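Local coordinates for hypothetical protein S4005 (PDB 1Z67) that is of unknown function but folds as an all-helical YidB-like protein with a homeodomain-like motif, which might point to nucleic-acid binding, at residues A[45-50]-A[70-75]; A[79-84]-A[90-95]. One frame throughout, in Å; residues are numbered along the deposited sequence.

In the fold
Contact 1 and contact 2 come in series along the chain, the first closing before the second opens, and their centres lie about 15 Å apart. Contact 1 brings segment 45-50, the loop leading into helix 48-55 and its first turn, against helix 66-73. Contact 2 crosses helix 75-85 over helix 89-106. The two join through consecutive helices: Gly74 alone separates helix 66-73 from helix 75-85. Contact 1 is partly buried and contact 2 is buried, while the sodium ion belongs to the latter. Between them they involve four successive helices of an all-helical chain, in keeping with the reported new fold with a homeodomain motif.

Contact 1 of 2, residues A[45-50]-A[70-75]; sequences GGLGAI and ESALGT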
loop_
_atom_site.group_PDB
_atom_site.type_symbol
_atom_site.label_atom_id
_atom_site.label_comp_id
_atom_site.label_asym_id
_atom_site.label_seq_id
_atom_site.Cartn_x
_atom_site.Cartn_y
_atom_site.Cartn_z
ATOM N N GLY A 45 -7.583 10.429 9.166
ATOM C CA GLY A 45 -7.290 9.582 10.305
ATOM C C GLY A 45 -6.131 10.089 11.132
ATOM O O GLY A 45 -5.647 9.360 12.014
ATOM N N GLY A 46 -5.684 11.312 10.853
ATOM C CA GLY A 46 -4.665 11.957 11.671
ATOM C C GLY A 46 -3.235 11.675 11.281
ATOM O O GLY A 46 -2.320 12.068 11.979
ATOM N N LEU A 47 -3.033 11.022 10.129
ATOM C CA LEU A 47 -1.688 10.673 9.667
ATOM C C LEU A 47 -1.176 11.628 8.594
ATOM O O LEU A 47 -0.223 11.300 7.869
ATOM C CB LEU A 47 -1.655 9.226 9.156
ATOM C CG LEU A 47 -1.847 8.138 10.222
ATOM C CD1 LEU A 47 -1.794 6.744 9.594
ATOM C CD2 LEU A 47 -0.816 8.232 11.348
ATOM N N GLY A 48 -1.810 12.795 8.458
ATOM C CA GLY A 48 -1.391 13.760 7.447
ATOM C C GLY A 48 0.081 14.179 7.523
ATOM O O GLY A 48 0.736 14.354 6.493
ATOM N N ALA A 49 0.599 14.389 8.748
ATOM C CA ALA A 49 2.001 14.809 8.883
ATOM C C ALA A 49 2.952 13.668 8.463
ATOM O O ALA A 49 3.883 13.888 7.690
ATOM C CB ALA A 49 2.319 15.296 10.300
ATOM N N ILE A 50 2.675 12.457 8.927
ATOM C CA ILE A 50 3.438 11.284 8.484
ATOM C C ILE A 50 3.314 11.111 6.956
ATOM O O ILE A 50 4.346 10.956 6.272
ATOM C CB ILE A 50 3.006 10.006 9.222
ATOM C CG1 ILE A 50 3.513 10.061 10.677
ATOM C CG2 ILE A 50 3.601 8.749 8.494
ATOM C CD1 ILE A 50 2.965 8.976 11.575
ATOM N N GLU A 70 -4.212 0.462 10.384
ATOM C CA GLU A 70 -5.544 -0.110 10.568
ATOM C C GLU A 70 -6.508 0.956 11.125
ATOM O O GLU A 70 -7.652 1.019 10.688
ATOM C CB GLU A 70 -5.527 -1.336 11.465
ATOM C CG GLU A 70 -6.829 -2.138 11.372
ATOM C CD GLU A 70 -6.947 -3.271 12.393
ATOM O OE1 GLU A 70 -5.908 -3.683 12.970
ATOM O OE2 GLU A 70 -8.077 -3.770 12.602
ATOM N N SER A 71 -6.002 1.826 12.007
ATOM C CA SER A 71 -6.802 2.916 12.605
ATOM C C SER A 71 -7.254 3.907 11.543
ATOM O O SER A 71 -8.406 4.301 11.512
ATOM C CB SER A 71 -6.018 3.627 13.711
ATOM O OG SER A 71 -5.971 2.828 14.882
ATOM N N ALA A 72 -6.351 4.296 10.662
ATOM C CA ALA A 72 -6.673 5.313 9.676
ATOM C C ALA A 72 -7.478 4.780 8.496
ATOM O O ALA A 72 -8.382 5.456 8.006
ATOM C CB ALA A 72 -5.399 6.000 9.198
ATOM N N LEU A 73 -7.124 3.589 8.026
ATOM C CA LEU A 73 -7.698 3.012 6.814
ATOM C C LEU A 73 -8.966 2.265 7.079
ATOM O O LEU A 73 -9.800 2.068 6.183
ATOM C CB LEU A 73 -6.688 2.096 6.102
ATOM C CG LEU A 73 -5.418 2.744 5.555
ATOM C CD1 LEU A 73 -4.583 1.707 4.839
ATOM C CD2 LEU A 73 -5.786 3.905 4.599
ATOM N N GLY A 74 -9.088 1.837 8.324
ATOM C CA GLY A 74 -10.212 1.055 8.788
ATOM C C GLY A 74 -9.902 -0.429 8.742
ATOM O O GLY A 74 -9.185 -0.914 7.847
ATOM N N THR A 75 -10.469 -1.155 9.694
ATOM C CA THR A 75 -10.354 -2.625 9.763
ATOM C C THR A 75 -10.882 -3.354 8.545
ATOM O O THR A 75 -10.242 -4.257 8.050
ATOM C CB THR A 75 -11.058 -3.154 11.027
ATOM O OG1 THR A 75 -10.395 -2.620 12.176
ATOM C CG2 THR A 75 -10.985 -4.672 11.059
#
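Leu47 reaches across to Ala72 with one branch of its side chain. CB stands well back from the methyl group of Ala72, and CG, turned beside the backbone N (chi1 -68°), is closer at 4.3 Å from Ala72 CB. CD1 continues the chain anti to CA (chi2 -180°) and makes the touch, 3.7 Å from Ala72 CB. The other branch leaves the contact: Leu47 CD2 lies 3.9 Å from Ile50 CD1, in the first turn of the helix that Leu47 precedes. Leu42 of helix 35-44 and Val64 also pack on Leu47, which is buried at the N-cap position of helix 48-55. Ala72 CB has a second neighbour in Gly45 CA at 4.2 Å. Because Gly45 carries no side chain, the two backbones come close, with CA atoms of Gly45 and Ala72 4.4 Å apart. Farther from the loop, Thr75 OG1 at the start of helix 75-85 donates to Glu70 OE2 at 2.6 Å, on the anti side of the carboxylate and 18° out of its plane. Across the contact, methyl meets methyl and backbone carbon; with little surface buried, the loop rests on helix 66-73 through a small apolar patch, without a polar link to fix its direction.

Contact 2 of 2, residues A[79-84]-A[90-95]; sequences SDLGQK and STASSL. With NA (sodium ion), chain B.
The peptide plane joining Leu81 to Gly82 carries the methyl group of Ala92 on one face: Ala92 CB lies over it, displaced past Gly82 N, 3.7 Å from Gly82 N and from Gly82 CA alike. With only hydrogens on Gly82 CA, the helices can draw together there, and the CA atoms of Gly82 and Ala92 are 4.9 Å apart. Two other flat groups face away from helix 89-106 and hold a sodium ion. Asp80 OD1 binds it at 2.5 Å and Gln83 OE1, in the modelled conformer, at 2.9 Å; the ion stands tilted out of both the carboxylate and the amide planes. A water completes the observed ligands. In the modelled copies of Ser79 and Gln83, both with a second conformer, Ser79 OG donates to Gln83 OE1 in the carbonyl plane, on a lone pair (C=O...donor 130°), which could help hold the amide's rotation in those copies alone. Asp80 OD2 accepts from Gln32, steadying the carboxylate from its other oxygen. On the buried side, Leu81 extends CD2 to Leu95 CD2, 4.3 Å away, a loose apolar touch beside the Ala92-Gly82 contact. The two segments cross at 101° with axes 8.2 Å apart, a near-perpendicular helix pair. Trp28 of helix 21-31 packs on Asp80 and Leu81, Leu96 also meets Leu81, and Val78 lies against Ala92, so helix 21-31 packs beside the crossing, which Val78 and Leu96 extend along its own two helices.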
loop_
_atom_site.group_PDB
_atom_site.type_symbol
_atom_site.label_atom_id
_atom_site.label_comp_id
_atom_site.label_asym_id
_atom_site.label_seq_id
_atom_site.Cartn_x
_atom_site.Cartn_y
_atom_site.Cartn_z
ATOM N N SER A 79 -8.612 -5.717 6.272
ATOM C CA SER A 79 -9.060 -7.105 6.186
ATOM C C SER A 79 -9.287 -7.521 4.723
ATOM O O SER A 79 -9.019 -8.663 4.348
ATOM C CB SER A 79 -10.343 -7.310 7.012
ATOM O OG SER A 79 -10.850 -8.619 6.829
ATOM N N ASP A 80 -9.764 -6.590 3.893
ATOM C CA ASP A 80 -9.919 -6.846 2.459
ATOM C C ASP A 80 -8.567 -7.278 1.836
ATOM O O ASP A 80 -8.489 -8.244 1.067
ATOM C CB ASP A 80 -10.455 -5.588 1.726
ATOM C CG ASP A 80 -11.954 -5.271 2.046
ATOM O OD1 ASP A 80 -12.661 -6.154 2.591
ATOM O OD2 ASP A 80 -12.392 -4.136 1.766
ATOM N N LEU A 81 -7.497 -6.565 2.173
ATOM C CA LEU A 81 -6.175 -6.953 1.649
ATOM C C LEU A 81 -5.742 -8.323 2.225
ATOM O O LEU A 81 -5.238 -9.185 1.490
ATOM C CB LEU A 81 -5.159 -5.888 1.971
ATOM C CG LEU A 81 -3.732 -6.254 1.548
ATOM C CD1 LEU A 81 -3.641 -6.437 0.011
ATOM C CD2 LEU A 81 -2.804 -5.152 2.002
ATOM N N GLY A 82 -5.964 -8.509 3.534
ATOM C CA GLY A 82 -5.625 -9.761 4.226
ATOM C C GLY A 82 -6.322 -10.898 3.510
ATOM O O GLY A 82 -5.684 -11.909 3.204
ATOM N N GLN A 83 -7.602 -10.710 3.180
ATOM C CA GLN A 83 -8.363 -11.780 2.551
ATOM C C GLN A 83 -7.814 -12.160 1.199
ATOM O O GLN A 83 -7.723 -13.342 0.867
ATOM C CB GLN A 83 -9.833 -11.372 2.427
ATOM C CG GLN A 83 -10.549 -11.292 3.760
ATOM C CD GLN A 83 -11.916 -10.633 3.643
ATOM O OE1 GLN A 83 -12.319 -9.853 4.505
ATOM N NE2 GLN A 83 -12.630 -10.932 2.559
ATOM N N LYS A 84 -7.404 -11.148 0.437
ATOM C CA LYS A 84 -6.800 -11.380 -0.846
ATOM C C LYS A 84 -5.548 -12.227 -0.720
ATOM O O LYS A 84 -5.289 -13.082 -1.576
ATOM C CB LYS A 84 -6.444 -10.046 -1.501
ATOM C CG LYS A 84 -6.793 -9.987 -2.949
ATOM C CD LYS A 84 -6.645 -8.584 -3.524
ATOM C CE LYS A 84 -7.330 -8.516 -4.886
ATOM N NZ LYS A 84 -8.808 -8.644 -4.751
ATOM N N SER A 90 -3.835 -8.285 10.975
ATOM C CA SER A 90 -2.607 -7.758 11.539
ATOM C C SER A 90 -1.417 -7.985 10.603
ATOM O O SER A 90 -0.627 -7.072 10.385
ATOM C CB SER A 90 -2.368 -8.409 12.902
ATOM O OG SER A 90 -1.147 -7.989 13.473
ATOM N N THR A 91 -1.316 -9.159 9.999
ATOM C CA THR A 91 -0.247 -9.390 9.035
ATOM C C THR A 91 -0.400 -8.428 7.840
ATOM O O THR A 91 0.583 -7.840 7.367
ATOM C CB THR A 91 -0.322 -10.833 8.552
ATOM O OG1 THR A 91 -0.080 -11.707 9.653
ATOM C CG2 THR A 91 0.728 -11.131 7.438
ATOM N N ALA A 92 -1.631 -8.247 7.358
ATOM C CA ALA A 92 -1.861 -7.293 6.263
ATOM C C ALA A 92 -1.487 -5.867 6.657
ATOM O O ALA A 92 -0.915 -5.139 5.848
ATOM C CB ALA A 92 -3.281 -7.363 5.851
ATOM N N SER A 93 -1.787 -5.446 7.889
ATOM C CA SER A 93 -1.454 -4.088 8.316
ATOM C C SER A 93 0.056 -3.928 8.406
ATOM O O SER A 93 0.595 -2.849 8.108
ATOM C CB SER A 93 -2.167 -3.663 9.594
ATOM O OG SER A 93 -1.573 -4.260 10.711
ATOM N N SER A 94 0.748 -4.984 8.839
ATOM C CA SER A 94 2.201 -4.912 8.933
ATOM C C SER A 94 2.821 -4.817 7.530
ATOM O O SER A 94 3.756 -4.049 7.311
ATOM C CB SER A 94 2.751 -6.128 9.664
ATOM O OG SER A 94 2.464 -6.070 11.067
ATOM N N LEU A 95 2.270 -5.551 6.572
ATOM C CA LEU A 95 2.705 -5.488 5.165
ATOM C C LEU A 95 2.550 -4.059 4.646
ATOM O O LEU A 95 3.469 -3.498 4.029
ATOM C CB LEU A 95 1.853 -6.426 4.323
ATOM C CG LEU A 95 2.017 -6.346 2.798
ATOM C CD1 LEU A 95 3.398 -6.790 2.405
ATOM C CD2 LEU A 95 0.956 -7.198 2.154
HETATM NA NA NA B . -13.301 -7.185 4.719
HETATM O O HOH W 1 -15.143 -7.488 6.644
#